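Local coordinates for intracellular protein transport protein USO1 (Saccharomyces cerevisiae S288c, PDB 6LSU), which is required for protein transport from the endoplasmic reticulum to the Golgi complex, acting as a membrane tether whose globular head is described here, at residues Lys558-Ile563 with Phe594-Asp599; Glu565-Ser570 with Ser581-Leu586; Asn598-Asp603 with Met630-Ala635; Val606-Leu611 with Phe651-Lys656. One frame throughout, in Å; residues are numbered along the deposited sequence.

The four contacts illustrate how a helical repeat protein is built from local neighbours. All lie in the globular head and join six helices between residues 559 and 658. Contact 2 pairs helices 559-568 and 577-590 and falls, along the chain, between the two segments of contact 1, which joins 559-568 to 594-601. Contact 3 carries 594-601 onto 622-637, and its segments alternate with those of contact 4, where 604-614 meets 647-658. Centres of contacts 1 and 3 are about 8 Å apart, those of 1 and 4 about 17 Å. Apolar side chains link neighbouring contacts, interlocking ARM 9 and ARM 10 in the C-terminal portion of the head's armadillo array.

Contact 1 of 4, residues Lys558-Ile563 with Phe594-Asp599; sequences KAIQTI and FKATND
Ile560 and Ala596 supply the apolar part of this contact between helices 559-568 and 594-601. The extended end of Ile560 reaches across the gap, so that its CD1 lies 3.5 Å from Ala596 CB, while the branch point packs across the next turn, with Ile560 CB 4.0 Å from Asp599 CB and the two side chains nearly perpendicular. An alanine at Ile560 would remove this reach and would probably open a gap bordered by Ala596, Asp599 and Trp589 of helix 577-590.

Hydrogen bonding comes from Gln561. A bend at chi2 (62°) turns its amide toward the other helix, where NE2 donates to Asp599 O, a carbonyl that Ser602 OG also uses. The modelled separation is too short to be taken literally.

The carboxylate of Asp599 is bound from outside the two segments, OD2 forming a salt bridge with Arg543. Lys558 takes a looser part: it passes Asp599 OD2 with its aliphatic CD, 3.8 Å away, and Lys558 NZ stays 5.5 Å from Asp599 OD2, close enough perhaps for a weak attraction.

The local axes approach to 9.8 Å and cross at -49°. Here segments of ARM 9 and ARM 10 meet, an inter-repeat packing characteristic of the armadillo superhelix.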
loop_
_atom_site.group_PDB
_atom_site.type_symbol
_atom_site.label_atom_id
_atom_site.label_comp_id
_atom_site.label_asym_id
_atom_site.label_seq_id
_atom_site.Cartn_x
_atom_site.Cartn_y
_atom_site.Cartn_z
ATOM N N LYS A 558 -35.152 -21.133 -8.914
ATOM C CA LYS A 558 -34.306 -20.107 -9.590
ATOM C C LYS A 558 -33.517 -19.272 -8.565
ATOM O O LYS A 558 -33.874 -19.296 -7.377
ATOM C CB LYS A 558 -35.172 -19.122 -10.371
ATOM C CG LYS A 558 -35.307 -19.387 -11.857
ATOM C CD LYS A 558 -36.173 -18.326 -12.531
ATOM C CE LYS A 558 -35.865 -18.112 -13.993
ATOM N NZ LYS A 558 -35.519 -19.378 -14.685
ATOM N N ALA A 559 -32.514 -18.511 -9.018
ATOM C CA ALA A 559 -31.521 -17.848 -8.139
ATOM C C ALA A 559 -32.227 -16.866 -7.186
ATOM O O ALA A 559 -32.028 -16.955 -5.940
ATOM C CB ALA A 559 -30.470 -17.148 -8.977
ATOM N N ILE A 560 -33.020 -15.939 -7.733
ATOM C CA ILE A 560 -33.596 -14.832 -6.936
ATOM C C ILE A 560 -34.564 -15.368 -5.867
ATOM O O ILE A 560 -34.704 -14.715 -4.828
ATOM C CB ILE A 560 -34.313 -13.828 -7.837
ATOM C CG1 ILE A 560 -33.289 -13.035 -8.654
ATOM C CG2 ILE A 560 -35.211 -12.922 -6.983
ATOM C CD1 ILE A 560 -33.841 -11.804 -9.350
ATOM N N GLN A 561 -35.272 -16.456 -6.120
ATOM C CA GLN A 561 -36.227 -17.021 -5.128
ATOM C C GLN A 561 -35.433 -17.814 -4.076
ATOM O O GLN A 561 -35.660 -17.625 -2.888
ATOM C CB GLN A 561 -37.312 -17.853 -5.822
ATOM C CG GLN A 561 -38.717 -17.531 -5.317
ATOM C CD GLN A 561 -39.096 -16.091 -5.579
ATOM O OE1 GLN A 561 -39.226 -15.279 -4.665
ATOM N NE2 GLN A 561 -39.260 -15.763 -6.850
ATOM N N THR A 562 -34.457 -18.595 -4.495
ATOM C CA THR A 562 -33.474 -19.263 -3.586
ATOM C C THR A 562 -32.776 -18.262 -2.637
ATOM O O THR A 562 -32.587 -18.564 -1.444
ATOM C CB THR A 562 -32.384 -19.989 -4.369
ATOM O OG1 THR A 562 -32.910 -20.824 -5.400
ATOM C CG2 THR A 562 -31.562 -20.869 -3.454
ATOM N N ILE A 563 -32.344 -17.120 -3.130
ATOM C CA ILE A 563 -31.672 -16.069 -2.298
ATOM C C ILE A 563 -32.727 -15.505 -1.326
ATOM O O ILE A 563 -32.348 -15.213 -0.148
ATOM C CB ILE A 563 -31.050 -14.970 -3.203
ATOM C CG1 ILE A 563 -29.823 -15.508 -3.944
ATOM C CG2 ILE A 563 -30.692 -13.703 -2.438
ATOM C CD1 ILE A 563 -29.451 -14.719 -5.178
ATOM N N PHE A 594 -36.065 -4.892 -14.292
ATOM C CA PHE A 594 -37.475 -5.350 -14.424
ATOM C C PHE A 594 -37.582 -6.880 -14.306
ATOM O O PHE A 594 -38.377 -7.347 -13.507
ATOM C CB PHE A 594 -38.059 -4.809 -15.731
ATOM C CG PHE A 594 -38.355 -3.330 -15.677
ATOM C CD1 PHE A 594 -37.400 -2.389 -16.038
ATOM C CD2 PHE A 594 -39.590 -2.868 -15.242
ATOM C CE1 PHE A 594 -37.679 -1.028 -15.972
ATOM C CE2 PHE A 594 -39.866 -1.509 -15.173
ATOM C CZ PHE A 594 -38.908 -0.590 -15.538
ATOM N N LYS A 595 -36.829 -7.651 -15.066
ATOM C CA LYS A 595 -36.922 -9.127 -15.002
ATOM C C LYS A 595 -36.547 -9.615 -13.599
ATOM O O LYS A 595 -37.074 -10.667 -13.177
ATOM C CB LYS A 595 -36.010 -9.816 -16.026
ATOM C CG LYS A 595 -36.124 -9.305 -17.457
ATOM C CD LYS A 595 -35.825 -10.370 -18.517
ATOM C CE LYS A 595 -35.119 -9.835 -19.752
ATOM N NZ LYS A 595 -35.700 -8.553 -20.218
ATOM N N ALA A 596 -35.606 -8.956 -12.917
ATOM C CA ALA A 596 -35.192 -9.376 -11.563
ATOM C C ALA A 596 -36.310 -9.021 -10.592
ATOM O O ALA A 596 -36.494 -9.802 -9.632
ATOM C CB ALA A 596 -33.872 -8.760 -11.156
ATOM N N THR A 597 -37.003 -7.890 -10.809
ATOM C CA THR A 597 -38.113 -7.444 -9.937
ATOM C C THR A 597 -39.275 -8.446 -10.079
ATOM O O THR A 597 -39.855 -8.839 -9.065
ATOM C CB THR A 597 -38.538 -6.002 -10.229
ATOM O OG1 THR A 597 -37.521 -5.096 -9.785
ATOM C CG2 THR A 597 -39.809 -5.610 -9.501
ATOM N N ASN A 598 -39.557 -8.903 -11.290
ATOM C CA ASN A 598 -40.627 -9.889 -11.562
ATOM C C ASN A 598 -40.307 -11.207 -10.852
ATOM O O ASN A 598 -41.267 -11.864 -10.352
ATOM C CB ASN A 598 -40.875 -10.072 -13.061
ATOM C CG ASN A 598 -41.527 -8.852 -13.679
ATOM O OD1 ASN A 598 -41.759 -7.845 -13.009
ATOM N ND2 ASN A 598 -41.803 -8.911 -14.972
ATOM N N ASP A 599 -39.039 -11.601 -10.800
ATOM C CA ASP A 599 -38.666 -12.894 -10.187
ATOM C C ASP A 599 -38.930 -12.745 -8.698
ATOM O O ASP A 599 -39.442 -13.704 -8.095
ATOM C CB ASP A 599 -37.225 -13.285 -10.501
ATOM C CG ASP A 599 -37.037 -13.895 -11.874
ATOM O OD1 ASP A 599 -37.917 -13.694 -12.748
ATOM O OD2 ASP A 599 -36.007 -14.555 -12.058
#

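Contact 2 of 4, residues Glu565-Ser570 with Ser581-Leu586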
loop_
_atom_site.group_PDB
_atom_site.type_symbol
_atom_site.label_atom_id
_atom_site.label_comp_id
_atom_site.label_asym_id
_atom_site.label_seq_id
_atom_site.Cartn_x
_atom_site.Cartn_y
_atom_site.Cartn_z
ATOM N N GLU A 565 -35.484 -16.987 0.047
ATOM C CA GLU A 565 -35.563 -18.004 1.122
ATOM C C GLU A 565 -34.349 -17.854 2.041
ATOM O O GLU A 565 -34.556 -17.731 3.268
ATOM C CB GLU A 565 -35.643 -19.420 0.538
ATOM C CG GLU A 565 -36.906 -20.182 0.924
ATOM C CD GLU A 565 -37.607 -20.849 -0.250
ATOM O OE1 GLU A 565 -38.066 -20.104 -1.158
ATOM O OE2 GLU A 565 -37.656 -22.108 -0.278
ATOM N N LEU A 566 -33.129 -17.810 1.484
ATOM C CA LEU A 566 -31.876 -17.647 2.281
ATOM C C LEU A 566 -31.948 -16.352 3.097
ATOM O O LEU A 566 -31.657 -16.401 4.304
ATOM C CB LEU A 566 -30.665 -17.673 1.341
ATOM C CG LEU A 566 -30.304 -19.068 0.847
ATOM C CD1 LEU A 566 -29.384 -19.014 -0.372
ATOM C CD2 LEU A 566 -29.722 -19.909 1.982
ATOM N N LEU A 567 -32.354 -15.251 2.472
ATOM C CA LEU A 567 -32.513 -13.930 3.134
ATOM C C LEU A 567 -33.404 -14.092 4.369
ATOM O O LEU A 567 -32.863 -13.936 5.502
ATOM C CB LEU A 567 -33.110 -12.927 2.143
ATOM C CG LEU A 567 -33.044 -11.471 2.559
ATOM C CD1 LEU A 567 -33.822 -10.590 1.603
ATOM C CD2 LEU A 567 -33.561 -11.302 3.962
ATOM N N THR A 568 -34.692 -14.407 4.159
ATOM C CA THR A 568 -35.738 -14.437 5.222
ATOM C C THR A 568 -35.231 -15.332 6.342
ATOM O O THR A 568 -35.162 -14.818 7.457
ATOM C CB THR A 568 -37.092 -14.940 4.713
ATOM O OG1 THR A 568 -36.970 -16.207 4.055
ATOM C CG2 THR A 568 -37.725 -13.961 3.757
ATOM N N THR A 569 -34.744 -16.545 6.026
ATOM C CA THR A 569 -34.041 -17.416 7.007
ATOM C C THR A 569 -32.912 -16.688 7.758
ATOM O O THR A 569 -32.457 -17.239 8.777
ATOM C CB THR A 569 -33.405 -18.632 6.338
ATOM O OG1 THR A 569 -34.330 -19.371 5.537
ATOM C CG2 THR A 569 -32.780 -19.587 7.321
ATOM N N SER A 570 -32.387 -15.573 7.229
ATOM C CA SER A 570 -31.141 -14.919 7.723
ATOM C C SER A 570 -31.513 -13.776 8.670
ATOM O O SER A 570 -30.629 -13.225 9.321
ATOM C CB SER A 570 -30.250 -14.430 6.581
ATOM O OG SER A 570 -30.623 -13.132 6.080
ATOM N N SER A 581 -25.833 -8.517 3.676
ATOM C CA SER A 581 -25.188 -8.962 2.431
ATOM C C SER A 581 -26.279 -9.369 1.460
ATOM O O SER A 581 -26.328 -8.739 0.389
ATOM C CB SER A 581 -24.171 -10.030 2.702
ATOM O OG SER A 581 -23.094 -9.487 3.445
ATOM N N TYR A 582 -27.160 -10.312 1.839
ATOM C CA TYR A 582 -28.356 -10.686 1.005
ATOM C C TYR A 582 -29.183 -9.453 0.667
ATOM O O TYR A 582 -29.479 -9.264 -0.533
ATOM C CB TYR A 582 -29.279 -11.685 1.690
ATOM C CG TYR A 582 -28.703 -13.066 1.842
ATOM C CD1 TYR A 582 -28.374 -13.839 0.736
ATOM C CD2 TYR A 582 -28.498 -13.610 3.101
ATOM C CE1 TYR A 582 -27.789 -15.096 0.878
ATOM C CE2 TYR A 582 -27.951 -14.874 3.276
ATOM C CZ TYR A 582 -27.589 -15.625 2.153
ATOM O OH TYR A 582 -27.074 -16.894 2.336
ATOM N N LEU A 583 -29.518 -8.623 1.655
ATOM C CA LEU A 583 -30.475 -7.508 1.415
ATOM C C LEU A 583 -29.910 -6.529 0.386
ATOM O O LEU A 583 -30.563 -6.358 -0.676
ATOM C CB LEU A 583 -30.805 -6.818 2.744
ATOM C CG LEU A 583 -31.903 -7.520 3.528
ATOM C CD1 LEU A 583 -31.856 -7.117 4.981
ATOM C CD2 LEU A 583 -33.251 -7.230 2.900
ATOM N N THR A 584 -28.725 -5.968 0.652
ATOM C CA THR A 584 -27.986 -5.019 -0.242
ATOM C C THR A 584 -27.762 -5.673 -1.624
ATOM O O THR A 584 -27.912 -4.975 -2.682
ATOM C CB THR A 584 -26.624 -4.667 0.366
ATOM O OG1 THR A 584 -25.836 -5.844 0.631
ATOM C CG2 THR A 584 -26.749 -3.928 1.675
ATOM N N PHE A 585 -27.446 -6.969 -1.651
ATOM C CA PHE A 585 -27.295 -7.678 -2.936
ATOM C C PHE A 585 -28.629 -7.570 -3.685
ATOM O O PHE A 585 -28.638 -6.847 -4.734
ATOM C CB PHE A 585 -26.812 -9.116 -2.739
ATOM C CG PHE A 585 -26.686 -9.855 -4.031
ATOM C CD1 PHE A 585 -26.150 -9.229 -5.147
ATOM C CD2 PHE A 585 -27.116 -11.171 -4.148
ATOM C CE1 PHE A 585 -26.013 -9.915 -6.348
ATOM C CE2 PHE A 585 -26.996 -11.850 -5.358
ATOM C CZ PHE A 585 -26.452 -11.220 -6.449
ATOM N N LEU A 586 -29.715 -8.171 -3.146
ATOM C CA LEU A 586 -31.045 -8.149 -3.828
ATOM C C LEU A 586 -31.461 -6.724 -4.189
ATOM O O LEU A 586 -31.902 -6.561 -5.343
ATOM C CB LEU A 586 -32.126 -8.790 -2.970
ATOM C CG LEU A 586 -32.261 -10.283 -3.236
ATOM C CD1 LEU A 586 -33.034 -10.965 -2.143
ATOM C CD2 LEU A 586 -32.870 -10.494 -4.589
#
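Leu567 and Tyr582 mark the closest backbone approach, their CA atoms 5.7 Å apart, where segment 565-570 passes helix 577-590. Both segments belong to ARM 9, and their helices together form a helical hairpin of the kind from which armadillo repeats are made. Tight backbone spacing lets the Tyr582 ring lie against main chain as well as side chain: Leu566 C and Leu567 N sit over one face, offset toward its rim. Leu566 CB makes an off-centre CH-pi contact, 4.2 Å from the centroid of the Tyr582 ring and 30° from its normal, and also touches the phenol end, with Leu566 CB 3.8 Å from Tyr582 OH. Ser570 approaches the ring obliquely, but its modelled place is doubtful. An alanine in place of Tyr582 would probably leave Leu566 and Leu567 without their packing partner and open a hollow between the two segments. Nearer the backbone, Leu567 CG packs 3.9 Å from Tyr582 CB, the two side chains pointing past one another. Since its CG stands anti to the backbone N (chi1 -167°), Leu567 carries its branch toward two leucines: CD1 ends 3.8 Å from Leu586 CD1 and 3.6 Å from Leu583 CD2.

Contact 3 of 4, residues Asn598-Asp603 with Met630-Ala635; sequences NDFLSD and MLLGVA
Phe600 presents its ring to Leu631 by the face and to Ala635 by the edge, and these two orientations define the contact. Leu631 CD2 stands over the face, 4.1 Å from the centroid of the Phe600 ring and 27° from the normal, in a CH-pi contact. The second methyl of the same fork touches the ring's far end, with Leu631 CD1 3.6 Å from Phe600 CZ. One turn further along the same helix, Ala635 CB lies near the ring plane, 3.5 Å from Phe600 CD2; a small side chain here allows the edge to come close to the helix. Leu632 CD2 reaches that edge more loosely. What aims the ring across the interface is the first torsion of Phe600, which sets CG opposite the backbone N (chi1 180°). Beside it, Leu601 adds a lighter touch, its CD2 4.3 Å from Ala635 CB. Other helices also touch Phe600: Val606 and Leu610 of helix 604-614, Leu590 of helix 577-590 and Ser564 of helix 559-568 all meet it, placing the ring where five helices of the armadillo stack converge.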
loop_
_atom_site.group_PDB
_atom_site.type_symbol
_atom_site.label_atom_id
_atom_site.label_comp_id
_atom_site.label_asym_id
_atom_site.label_seq_id
_atom_site.Cartn_x
_atom_site.Cartn_y
_atom_site.Cartn_z
ATOM N N ASN A 598 -39.557 -8.903 -11.290
ATOM C CA ASN A 598 -40.627 -9.889 -11.562
ATOM C C ASN A 598 -40.307 -11.207 -10.852
ATOM O O ASN A 598 -41.267 -11.864 -10.352
ATOM C CB ASN A 598 -40.875 -10.072 -13.061
ATOM C CG ASN A 598 -41.527 -8.852 -13.679
ATOM O OD1 ASN A 598 -41.759 -7.845 -13.009
ATOM N ND2 ASN A 598 -41.803 -8.911 -14.972
ATOM N N ASP A 599 -39.039 -11.601 -10.800
ATOM C CA ASP A 599 -38.666 -12.894 -10.187
ATOM C C ASP A 599 -38.930 -12.745 -8.698
ATOM O O ASP A 599 -39.442 -13.704 -8.095
ATOM C CB ASP A 599 -37.225 -13.285 -10.501
ATOM C CG ASP A 599 -37.037 -13.895 -11.874
ATOM O OD1 ASP A 599 -37.917 -13.694 -12.748
ATOM O OD2 ASP A 599 -36.007 -14.555 -12.058
ATOM N N PHE A 600 -38.631 -11.563 -8.144
ATOM C CA PHE A 600 -38.777 -11.286 -6.692
ATOM C C PHE A 600 -40.264 -11.311 -6.299
ATOM O O PHE A 600 -40.624 -12.038 -5.351
ATOM C CB PHE A 600 -38.139 -9.940 -6.327
ATOM C CG PHE A 600 -38.254 -9.581 -4.867
ATOM C CD1 PHE A 600 -37.733 -10.442 -3.918
ATOM C CD2 PHE A 600 -38.928 -8.442 -4.442
ATOM C CE1 PHE A 600 -37.804 -10.145 -2.563
ATOM C CE2 PHE A 600 -39.042 -8.152 -3.091
ATOM C CZ PHE A 600 -38.447 -8.989 -2.154
ATOM N N LEU A 601 -41.080 -10.538 -7.030
ATOM C CA LEU A 601 -42.553 -10.323 -6.845
ATOM C C LEU A 601 -43.351 -11.605 -7.084
ATOM O O LEU A 601 -44.509 -11.626 -6.750
ATOM C CB LEU A 601 -43.040 -9.256 -7.828
ATOM C CG LEU A 601 -42.569 -7.835 -7.531
ATOM C CD1 LEU A 601 -43.156 -6.864 -8.516
ATOM C CD2 LEU A 601 -42.890 -7.391 -6.137
ATOM N N SER A 602 -42.768 -12.623 -7.674
ATOM C CA SER A 602 -43.464 -13.866 -8.062
ATOM C C SER A 602 -43.576 -14.796 -6.863
ATOM O O SER A 602 -43.808 -15.981 -7.100
ATOM C CB SER A 602 -42.730 -14.565 -9.185
ATOM O OG SER A 602 -41.706 -15.376 -8.648
ATOM N N ASP A 603 -43.361 -14.316 -5.635
ATOM C CA ASP A 603 -43.526 -15.197 -4.444
ATOM C C ASP A 603 -44.043 -14.390 -3.265
ATOM O O ASP A 603 -43.193 -13.938 -2.461
ATOM C CB ASP A 603 -42.248 -15.927 -4.048
ATOM C CG ASP A 603 -42.493 -16.948 -2.957
ATOM O OD1 ASP A 603 -43.573 -16.866 -2.307
ATOM O OD2 ASP A 603 -41.613 -17.822 -2.782
ATOM N N MET A 630 -36.491 -1.085 2.298
ATOM C CA MET A 630 -35.898 -0.577 1.028
ATOM C C MET A 630 -36.108 -1.607 -0.107
ATOM O O MET A 630 -36.478 -1.238 -1.274
ATOM C CB MET A 630 -34.409 -0.340 1.214
ATOM C CG MET A 630 -33.883 0.651 0.214
ATOM S SD MET A 630 -32.094 0.770 0.276
ATOM C CE MET A 630 -31.888 1.373 1.953
ATOM N N LEU A 631 -35.890 -2.889 0.212
ATOM C CA LEU A 631 -36.087 -3.971 -0.768
ATOM C C LEU A 631 -37.479 -3.829 -1.383
ATOM O O LEU A 631 -37.602 -3.901 -2.669
ATOM C CB LEU A 631 -35.921 -5.305 -0.046
ATOM C CG LEU A 631 -35.312 -6.425 -0.875
ATOM C CD1 LEU A 631 -35.653 -7.804 -0.288
ATOM C CD2 LEU A 631 -35.799 -6.333 -2.324
ATOM N N LEU A 632 -38.506 -3.690 -0.531
ATOM C CA LEU A 632 -39.922 -3.703 -0.972
ATOM C C LEU A 632 -40.221 -2.450 -1.800
ATOM O O LEU A 632 -40.858 -2.576 -2.879
ATOM C CB LEU A 632 -40.827 -3.783 0.269
ATOM C CG LEU A 632 -40.698 -5.090 1.038
ATOM C CD1 LEU A 632 -41.424 -5.006 2.359
ATOM C CD2 LEU A 632 -41.219 -6.263 0.204
ATOM N N GLY A 633 -39.793 -1.303 -1.307
ATOM C CA GLY A 633 -39.838 -0.039 -2.060
ATOM C C GLY A 633 -39.226 -0.190 -3.432
ATOM O O GLY A 633 -39.926 0.093 -4.412
ATOM N N VAL A 634 -37.974 -0.655 -3.504
ATOM C CA VAL A 634 -37.210 -0.729 -4.783
ATOM C C VAL A 634 -37.984 -1.692 -5.680
ATOM O O VAL A 634 -38.208 -1.342 -6.838
ATOM C CB VAL A 634 -35.722 -1.115 -4.569
ATOM C CG1 VAL A 634 -35.049 -1.614 -5.851
ATOM C CG2 VAL A 634 -34.931 0.044 -3.980
ATOM N N ALA A 635 -38.397 -2.844 -5.142
ATOM C CA ALA A 635 -39.172 -3.871 -5.880
ATOM C C ALA A 635 -40.426 -3.201 -6.438
ATOM O O ALA A 635 -40.822 -3.520 -7.583
ATOM C CB ALA A 635 -39.523 -5.042 -4.996
#

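Contact 4 of 4, residues Val606-Leu611 with Phe651-Lys656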
loop_
_atom_site.group_PDB
_atom_site.type_symbol
_atom_site.label_atom_id
_atom_site.label_comp_id
_atom_site.label_asym_id
_atom_site.label_seq_id
_atom_site.Cartn_x
_atom_site.Cartn_y
_atom_site.Cartn_z
ATOM N N VAL A 606 -42.815 -14.695 0.464
ATOM C CA VAL A 606 -41.580 -13.954 0.837
ATOM C C VAL A 606 -41.971 -12.509 1.129
ATOM O O VAL A 606 -41.601 -12.022 2.218
ATOM C CB VAL A 606 -40.483 -14.095 -0.240
ATOM C CG1 VAL A 606 -39.516 -12.912 -0.267
ATOM C CG2 VAL A 606 -39.718 -15.407 -0.055
ATOM N N ILE A 607 -42.741 -11.849 0.264
ATOM C CA ILE A 607 -43.102 -10.424 0.538
ATOM C C ILE A 607 -43.802 -10.365 1.897
ATOM O O ILE A 607 -43.567 -9.357 2.605
ATOM C CB ILE A 607 -43.959 -9.779 -0.562
ATOM C CG1 ILE A 607 -43.197 -9.647 -1.878
ATOM C CG2 ILE A 607 -44.452 -8.417 -0.114
ATOM C CD1 ILE A 607 -42.736 -10.977 -2.443
ATOM N N LYS A 608 -44.601 -11.393 2.254
ATOM C CA LYS A 608 -45.366 -11.447 3.532
ATOM C C LYS A 608 -44.361 -11.498 4.679
ATOM O O LYS A 608 -44.395 -10.574 5.519
ATOM C CB LYS A 608 -46.396 -12.587 3.549
ATOM C CG LYS A 608 -47.621 -12.334 2.668
ATOM C CD LYS A 608 -48.824 -13.198 2.980
ATOM C CE LYS A 608 -48.820 -14.541 2.286
ATOM N NZ LYS A 608 -49.851 -15.446 2.853
ATOM N N SER A 609 -43.448 -12.479 4.686
ATOM C CA SER A 609 -42.301 -12.548 5.662
ATOM C C SER A 609 -41.555 -11.206 5.786
ATOM O O SER A 609 -41.262 -10.734 6.915
ATOM C CB SER A 609 -41.362 -13.599 5.247
ATOM O OG SER A 609 -41.985 -14.869 5.348
ATOM N N LEU A 610 -41.204 -10.575 4.675
ATOM C CA LEU A 610 -40.416 -9.327 4.761
ATOM C C LEU A 610 -41.261 -8.238 5.427
ATOM O O LEU A 610 -40.761 -7.593 6.371
ATOM C CB LEU A 610 -39.915 -8.943 3.368
ATOM C CG LEU A 610 -38.980 -9.962 2.715
ATOM C CD1 LEU A 610 -38.593 -9.498 1.340
ATOM C CD2 LEU A 610 -37.748 -10.235 3.551
ATOM N N LEU A 611 -42.510 -8.064 4.995
ATOM C CA LEU A 611 -43.449 -7.107 5.637
ATOM C C LEU A 611 -43.616 -7.444 7.126
ATOM O O LEU A 611 -43.492 -6.539 7.975
ATOM C CB LEU A 611 -44.776 -7.157 4.898
ATOM C CG LEU A 611 -44.932 -6.092 3.822
ATOM C CD1 LEU A 611 -46.250 -6.292 3.115
ATOM C CD2 LEU A 611 -44.857 -4.696 4.418
ATOM N N PHE A 651 -48.484 -2.193 -4.860
ATOM C CA PHE A 651 -48.529 -0.805 -4.333
ATOM C C PHE A 651 -49.469 -0.703 -3.135
ATOM O O PHE A 651 -49.033 -0.134 -2.107
ATOM C CB PHE A 651 -49.003 0.206 -5.378
ATOM C CG PHE A 651 -49.102 1.600 -4.812
ATOM C CD1 PHE A 651 -47.957 2.312 -4.507
ATOM C CD2 PHE A 651 -50.331 2.195 -4.566
ATOM C CE1 PHE A 651 -48.032 3.596 -3.976
ATOM C CE2 PHE A 651 -50.409 3.476 -4.034
ATOM C CZ PHE A 651 -49.261 4.177 -3.740
ATOM N N GLU A 652 -50.715 -1.189 -3.291
ATOM C CA GLU A 652 -51.765 -1.164 -2.225
ATOM C C GLU A 652 -51.241 -1.994 -1.048
ATOM O O GLU A 652 -51.290 -1.533 0.095
ATOM C CB GLU A 652 -53.118 -1.711 -2.718
ATOM C CG GLU A 652 -53.795 -0.894 -3.817
ATOM C CD GLU A 652 -54.460 0.427 -3.437
ATOM O OE1 GLU A 652 -54.582 0.730 -2.236
ATOM O OE2 GLU A 652 -54.859 1.169 -4.357
ATOM N N PHE A 653 -50.697 -3.161 -1.363
ATOM C CA PHE A 653 -50.207 -4.151 -0.377
ATOM C C PHE A 653 -49.106 -3.545 0.498
ATOM O O PHE A 653 -49.079 -3.834 1.703
ATOM C CB PHE A 653 -49.696 -5.362 -1.146
ATOM C CG PHE A 653 -49.266 -6.509 -0.282
ATOM C CD1 PHE A 653 -48.013 -6.519 0.297
ATOM C CD2 PHE A 653 -50.100 -7.592 -0.081
ATOM C CE1 PHE A 653 -47.602 -7.599 1.054
ATOM C CE2 PHE A 653 -49.686 -8.671 0.678
ATOM C CZ PHE A 653 -48.438 -8.668 1.248
ATOM N N ILE A 654 -48.198 -2.768 -0.104
ATOM C CA ILE A 654 -47.060 -2.085 0.592
ATOM C C ILE A 654 -47.570 -0.834 1.322
ATOM O O ILE A 654 -47.253 -0.668 2.508
ATOM C CB ILE A 654 -45.925 -1.762 -0.413
ATOM C CG1 ILE A 654 -45.109 -2.999 -0.816
ATOM C CG2 ILE A 654 -45.029 -0.665 0.112
ATOM C CD1 ILE A 654 -45.046 -4.099 0.237
ATOM N N THR A 655 -48.323 0.033 0.647
ATOM C CA THR A 655 -48.770 1.339 1.197
ATOM C C THR A 655 -49.751 1.152 2.354
ATOM O O THR A 655 -49.577 1.844 3.363
ATOM C CB THR A 655 -49.483 2.184 0.140
ATOM O OG1 THR A 655 -50.316 1.260 -0.565
ATOM C CG2 THR A 655 -48.537 2.881 -0.811
ATOM N N LYS A 656 -50.769 0.296 2.195
ATOM C CA LYS A 656 -51.772 0.047 3.264
ATOM C C LYS A 656 -51.038 -0.459 4.521
ATOM O O LYS A 656 -51.264 0.130 5.594
ATOM C CB LYS A 656 -52.889 -0.894 2.785
ATOM C CG LYS A 656 -53.918 -0.243 1.864
ATOM C CD LYS A 656 -54.982 -1.209 1.346
ATOM C CE LYS A 656 -55.852 -0.638 0.242
ATOM N NZ LYS A 656 -56.691 0.496 0.709
#
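Phe653 reaches from helix 647-658 toward Ile607, Lys608 and Leu611 of helix 604-614. Its CB points at the other helix, and CG, set anti to the backbone N (chi1 -175°), carries the ring across toward helix 604-614. Contact begins at the first ring position on one side, where Phe653 CD1 lies 4.1 Å from Ile607 CG2. At the next atom the same methyl comes nearer, with Phe653 CE1 3.5 Å from Ile607 CG2, an oblique approach. Leu611 CD1 also adjoins this side of the ring, although it is modelled implausibly close and its exact place is doubtful. The tip, Phe653 CZ, ends 4.0 Å from Lys608 CG, which lies near the ring plane, so the lysine contributes the base of its aliphatic chain while a bend at chi3 turns the rest elsewhere. At the ring's edge, in its plane, lies Ile654 CD1, which also packs on Leu611, and Phe645 packs edge-to-face with Phe653. Ile607 and Leu611 also rest on Leu632 of helix 622-637. Local axes 14° from parallel and 11.9 Å apart, a wide separation bridged here by Phe653, are consistent with equivalent helices of successive layers in an armadillo-type alpha-solenoid.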